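Local coordinates for protein putative Phosphate (Eubacterium rectale, PDB 3DAO) that is a putative phosphatase of the haloacid dehalogenase-like hydrolase family, probably hydrolysing phosphate esters, at residues G30-D35 and N273-V278; R50-G55 and H78-I83. All coordinates share one frame; numbering follows the deposited sequence.

Both contacts belong to the Rossmann-like core of a haloacid dehalogenase-like hydrolase, built on a mixed sheet in which strands 81-84, 57-61, 23-26 and 230-234 run parallel side by side. Contact 1 ties the loop after strand 23-26, which holds Thr31 of a probable DxDx(T/V) motif, to the C-terminal helix 274-281. Contact 2 joins the end of helix 42-53, which follows the loop of contact 1 in the chain, to residues leading into strand 81-84. Their centres lie 17 Å apart and their nearest atoms about 6 Å, without touching. Helix 42-53 links them, since Tyr44 packs against Leu32 and Val275 of contact 1 while Ile52 and Asp53 carry contact 2, away from the presumed active-site loop.

Contact 1. Residues G30-D35 and N273-V278; sequences GTLVKD and NGVLSV
Val275, on the first turn of helix 274-281, packs against Thr31 and Leu32 in the loop that follows strand 23-26 of the Rossmann-like haloacid dehalogenase core; Thr31 ends a probable DxDx(T/V) motif. The apolar part is small and buried. Val275 divides its two methyls between its neighbours: CG1 meets Leu32 CD2 at 3.6 Å, and CG2 lies 3.9 Å from Thr31 CG2. The split follows from Val275 chi1 (171°), which sets CG1 anti to the backbone N and brings CG2 round beside it. Thr31 presents its methyl to the helix, while OG1 hydrogen-bonds Asp27, the first aspartate of the motif. Tyr44 of helix 42-53 covers both Leu32 and Val275, and Phe233 of strand 230-234 also packs on Val275.

No direct hydrogen bond crosses the contact; water carries the polar link. One water donates to Thr31 O at 3.0 Å and accepts from Val275 N, an amide in the helix's first turn, also at 3.0 Å. A second water lies between Leu32 and Asn273, the N-cap residue, within hydrogen-bonding distance of Leu32 O at 2.7 Å and of Asn273 OD1 at 2.9 Å.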
loop_
_atom_site.group_PDB
_atom_site.type_symbol
_atom_site.label_atom_id
_atom_site.label_comp_id
_atom_site.label_asym_id
_atom_site.label_seq_id
_atom_site.Cartn_x
_atom_site.Cartn_y
_atom_site.Cartn_z
ATOM N N GLY A 30 -8.946 -6.891 -4.081
ATOM C CA GLY A 30 -9.012 -8.329 -4.269
ATOM C C GLY A 30 -9.358 -9.014 -2.975
ATOM O O GLY A 30 -9.446 -10.225 -2.920
ATOM N N THR A 31 -9.557 -8.219 -1.928
ATOM C CA THR A 31 -9.899 -8.762 -0.593
ATOM C C THR A 31 -11.334 -8.420 -0.228
ATOM O O THR A 31 -12.123 -9.301 0.096
ATOM C CB THR A 31 -8.942 -8.227 0.493
ATOM O OG1 THR A 31 -7.617 -8.731 0.232
ATOM C CG2 THR A 31 -9.339 -8.662 1.867
ATOM N N LEU A 32 -11.644 -7.125 -0.268
ATOM C CA LEU A 32 -13.006 -6.624 -0.000
ATOM C C LEU A 32 -13.763 -6.327 -1.269
ATOM O O LEU A 32 -14.984 -6.452 -1.334
ATOM C CB LEU A 32 -12.955 -5.317 0.809
ATOM C CG LEU A 32 -12.203 -5.369 2.161
ATOM C CD1 LEU A 32 -12.199 -3.973 2.836
ATOM C CD2 LEU A 32 -12.686 -6.432 3.100
ATOM N N VAL A 33 -13.032 -5.911 -2.281
ATOM C CA VAL A 33 -13.631 -5.496 -3.548
ATOM C C VAL A 33 -12.735 -5.794 -4.719
ATOM O O VAL A 33 -11.557 -6.016 -4.572
ATOM C CB VAL A 33 -13.884 -3.973 -3.576
ATOM C CG1 VAL A 33 -14.783 -3.562 -2.387
ATOM C CG2 VAL A 33 -12.542 -3.195 -3.521
ATOM N N LYS A 34 -13.334 -5.751 -5.890
ATOM C CA LYS A 34 -12.592 -5.913 -7.139
ATOM C C LYS A 34 -11.517 -4.845 -7.199
ATOM O O LYS A 34 -11.730 -3.699 -6.839
ATOM C CB LYS A 34 -13.525 -5.778 -8.337
ATOM C CG LYS A 34 -12.860 -6.123 -9.654
ATOM C CD LYS A 34 -13.859 -6.076 -10.794
ATOM C CE LYS A 34 -13.149 -6.276 -12.136
ATOM N NZ LYS A 34 -14.105 -6.218 -13.282
ATOM N N ASP A 35 -10.351 -5.228 -7.678
ATOM C CA ASP A 35 -9.220 -4.296 -7.755
ATOM C C ASP A 35 -9.652 -2.976 -8.358
ATOM O O ASP A 35 -10.293 -2.924 -9.415
ATOM C CB ASP A 35 -8.038 -4.865 -8.565
ATOM C CG ASP A 35 -7.367 -6.041 -7.885
ATOM O OD1 ASP A 35 -7.114 -5.987 -6.664
ATOM O OD2 ASP A 35 -7.062 -7.019 -8.593
ATOM N N ASN A 273 -18.411 -11.895 -0.711
ATOM C CA ASN A 273 -18.388 -11.125 0.538
ATOM C C ASN A 273 -17.873 -11.973 1.712
ATOM O O ASN A 273 -18.407 -11.976 2.809
ATOM C CB ASN A 273 -19.779 -10.531 0.833
ATOM C CG ASN A 273 -20.058 -9.278 0.021
ATOM O OD1 ASN A 273 -19.165 -8.722 -0.612
ATOM N ND2 ASN A 273 -21.297 -8.804 0.069
ATOM N N GLY A 274 -16.771 -12.681 1.476
ATOM C CA GLY A 274 -16.188 -13.543 2.501
ATOM C C GLY A 274 -15.673 -12.846 3.746
ATOM O O GLY A 274 -15.827 -13.318 4.873
ATOM N N VAL A 275 -15.009 -11.718 3.565
ATOM C CA VAL A 275 -14.497 -11.001 4.742
ATOM C C VAL A 275 -15.700 -10.525 5.588
ATOM O O VAL A 275 -15.681 -10.608 6.808
ATOM C CB VAL A 275 -13.580 -9.821 4.369
ATOM C CG1 VAL A 275 -13.271 -9.012 5.610
ATOM C CG2 VAL A 275 -12.271 -10.349 3.731
ATOM N N LEU A 276 -16.764 -10.134 4.915
ATOM C CA LEU A 276 -17.967 -9.650 5.618
ATOM C C LEU A 276 -18.467 -10.732 6.552
ATOM O O LEU A 276 -18.807 -10.482 7.721
ATOM C CB LEU A 276 -19.049 -9.216 4.656
ATOM C CG LEU A 276 -20.329 -8.679 5.336
ATOM C CD1 LEU A 276 -20.042 -7.450 6.187
ATOM C CD2 LEU A 276 -21.327 -8.354 4.283
ATOM N N SER A 277 -18.486 -11.961 6.058
ATOM C CA SER A 277 -18.982 -13.072 6.886
ATOM C C SER A 277 -18.152 -13.294 8.117
ATOM O O SER A 277 -18.680 -13.546 9.188
ATOM C CB SER A 277 -19.094 -14.377 6.099
ATOM O OG SER A 277 -20.027 -14.210 5.066
ATOM N N VAL A 278 -16.849 -13.138 8.003
ATOM C CA VAL A 278 -15.996 -13.327 9.170
ATOM C C VAL A 278 -16.189 -12.187 10.155
ATOM O O VAL A 278 -16.320 -12.372 11.353
ATOM C CB VAL A 278 -14.504 -13.430 8.752
ATOM C CG1 VAL A 278 -13.652 -13.596 9.927
ATOM C CG2 VAL A 278 -14.319 -14.600 7.754
HETATM O O HOH W 1 -13.870 -11.588 0.834
HETATM O O HOH W 2 -16.269 -8.463 -0.139
#

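Contact 2. Residues R50-G55 and H78-I83; sequences RLIDKG and HKLLYI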
loop_
_atom_site.group_PDB
_atom_site.type_symbol
_atom_site.label_atom_id
_atom_site.label_comp_id
_atom_site.label_asym_id
_atom_site.label_seq_id
_atom_site.Cartn_x
_atom_site.Cartn_y
_atom_site.Cartn_z
ATOM N N ARG A 50 -19.996 -1.303 13.962
ATOM C CA ARG A 50 -20.424 -2.054 15.153
ATOM C C ARG A 50 -19.247 -2.646 15.911
ATOM O O ARG A 50 -19.180 -2.618 17.134
ATOM C CB ARG A 50 -21.439 -3.151 14.772
ATOM C CG ARG A 50 -22.832 -2.626 14.386
ATOM C CD ARG A 50 -23.667 -3.675 13.661
ATOM N NE ARG A 50 -24.150 -4.594 14.667
ATOM C CZ ARG A 50 -24.612 -5.814 14.445
ATOM N NH1 ARG A 50 -24.653 -6.308 13.230
ATOM N NH2 ARG A 50 -25.009 -6.547 15.481
ATOM N N LEU A 51 -18.278 -3.153 15.150
ATOM C CA LEU A 51 -17.060 -3.743 15.736
ATOM C C LEU A 51 -16.258 -2.652 16.420
ATOM O O LEU A 51 -15.745 -2.828 17.537
ATOM C CB LEU A 51 -16.216 -4.457 14.655
ATOM C CG LEU A 51 -16.830 -5.729 14.049
ATOM C CD1 LEU A 51 -15.988 -6.215 12.836
ATOM C CD2 LEU A 51 -17.034 -6.832 15.088
ATOM N N ILE A 52 -16.195 -1.485 15.794
ATOM C CA ILE A 52 -15.427 -0.387 16.384
ATOM C C ILE A 52 -16.047 0.073 17.711
ATOM O O ILE A 52 -15.354 0.302 18.704
ATOM C CB ILE A 52 -15.269 0.773 15.426
ATOM C CG1 ILE A 52 -14.352 0.314 14.292
ATOM C CG2 ILE A 52 -14.649 1.992 16.175
ATOM C CD1 ILE A 52 -14.300 1.262 13.058
ATOM N N ASP A 53 -17.361 0.133 17.693
ATOM C CA ASP A 53 -18.184 0.509 18.859
ATOM C C ASP A 53 -17.996 -0.488 20.004
ATOM O O ASP A 53 -18.146 -0.137 21.168
ATOM C CB ASP A 53 -19.670 0.635 18.476
ATOM C CG ASP A 53 -19.955 1.906 17.701
ATOM O OD1 ASP A 53 -19.052 2.754 17.629
ATOM O OD2 ASP A 53 -21.059 2.046 17.134
ATOM N N LYS A 54 -17.603 -1.714 19.665
ATOM C CA LYS A 54 -17.341 -2.775 20.659
ATOM C C LYS A 54 -15.947 -2.631 21.225
ATOM O O LYS A 54 -15.542 -3.365 22.121
ATOM C CB LYS A 54 -17.530 -4.187 20.091
ATOM C CG LYS A 54 -18.991 -4.562 19.817
ATOM N N GLY A 55 -15.217 -1.676 20.679
ATOM C CA GLY A 55 -13.887 -1.336 21.146
ATOM C C GLY A 55 -12.729 -1.854 20.303
ATOM O O GLY A 55 -11.581 -1.766 20.704
ATOM N N HIS A 78 -14.244 8.645 9.536
ATOM C CA HIS A 78 -13.760 9.283 10.764
ATOM C C HIS A 78 -13.335 8.318 11.865
ATOM O O HIS A 78 -12.643 8.703 12.794
ATOM C CB HIS A 78 -14.886 10.181 11.335
ATOM C CG HIS A 78 -16.121 9.414 11.677
ATOM N ND1 HIS A 78 -17.000 8.962 10.712
ATOM C CD2 HIS A 78 -16.589 8.945 12.862
ATOM C CE1 HIS A 78 -17.973 8.282 11.292
ATOM N NE2 HIS A 78 -17.742 8.243 12.593
ATOM N N LYS A 79 -13.742 7.065 11.751
ATOM C CA LYS A 79 -13.555 6.107 12.834
ATOM C C LYS A 79 -12.440 5.106 12.588
ATOM O O LYS A 79 -12.240 4.207 13.380
ATOM C CB LYS A 79 -14.814 5.236 13.012
ATOM C CG LYS A 79 -16.085 5.908 13.279
ATOM C CD LYS A 79 -17.079 4.908 13.786
ATOM C CE LYS A 79 -17.074 4.779 15.302
ATOM N NZ LYS A 79 -18.487 4.459 15.718
ATOM N N LEU A 80 -11.779 5.263 11.457
ATOM C CA LEU A 80 -10.749 4.299 11.019
ATOM C C LEU A 80 -9.340 4.817 11.146
ATOM O O LEU A 80 -9.115 6.024 11.294
ATOM C CB LEU A 80 -10.971 3.915 9.531
ATOM C CG LEU A 80 -12.340 3.396 9.126
ATOM C CD1 LEU A 80 -12.439 3.148 7.628
ATOM C CD2 LEU A 80 -12.641 2.099 9.915
ATOM N N LEU A 81 -8.398 3.854 11.135
ATOM C CA LEU A 81 -6.956 4.143 10.976
ATOM C C LEU A 81 -6.544 3.674 9.592
ATOM O O LEU A 81 -7.113 2.736 9.028
ATOM C CB LEU A 81 -6.118 3.488 12.038
ATOM C CG LEU A 81 -6.260 4.100 13.433
ATOM C CD1 LEU A 81 -5.469 3.263 14.414
ATOM C CD2 LEU A 81 -5.800 5.537 13.443
ATOM N N TYR A 82 -5.590 4.393 9.018
ATOM C CA TYR A 82 -5.174 4.175 7.631
ATOM C C TYR A 82 -3.693 3.964 7.449
ATOM O O TYR A 82 -2.865 4.737 7.927
ATOM C CB TYR A 82 -5.552 5.402 6.786
ATOM C CG TYR A 82 -7.024 5.718 6.809
ATOM C CD1 TYR A 82 -7.578 6.458 7.833
ATOM C CD2 TYR A 82 -7.865 5.276 5.803
ATOM C CE1 TYR A 82 -8.922 6.730 7.860
ATOM C CE2 TYR A 82 -9.228 5.545 5.832
ATOM C CZ TYR A 82 -9.750 6.262 6.854
ATOM O OH TYR A 82 -11.126 6.518 6.863
ATOM N N ILE A 83 -3.389 2.874 6.759
ATOM C CA ILE A 83 -2.035 2.572 6.308
ATOM C C ILE A 83 -2.140 2.617 4.781
ATOM O O ILE A 83 -2.946 1.908 4.166
ATOM C CB ILE A 83 -1.483 1.247 6.856
ATOM C CG1 ILE A 83 -1.278 1.335 8.374
ATOM C CG2 ILE A 83 -0.132 0.903 6.139
ATOM C CD1 ILE A 83 -1.025 -0.001 9.053
#
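The carboxylate of Asp53 is the flat group gripped across this contact: Lys79 NZ reaches OD1 at 2.6 Å from the syn side, 22° out of the carboxylate plane, in a hydrogen-bonded salt bridge. On the Lys79 side, the His78 ring has Lys79 CB over one face, 4.0 Å above its plane and displaced from the ring centre. The lysine chain bends at chi3 (91°) and chi4 (148°) to bring its ammonium to the helix end, where Asp49, one turn earlier, forms a second salt bridge with NZ. Ile52 CG2 touches Lys79 CE at 3.8 Å, one bond short of the ammonium. With an alanine at Lys79, the carboxylates of Asp49 and Asp53 would probably lose their shared counter-charge, and Ile52 CG2 its cover from CE. The other branch of Ile52 reaches inward: CD1 lies 3.6 Å from Lys79 O and 3.7 Å from Leu80 CD2, the Ile52 and Leu80 side chains crossing at about a right angle. Phe58 of strand 57-61 packs on both Ile52 and Leu80. Gly55 ends helix 42-53 in a Schellman motif; this helix connects parallel strands 23-26 and 57-61, a beta-alpha-beta crossover of the Rossmann-like fold, and its C-terminal end packs beside the residues leading into strand 81-84.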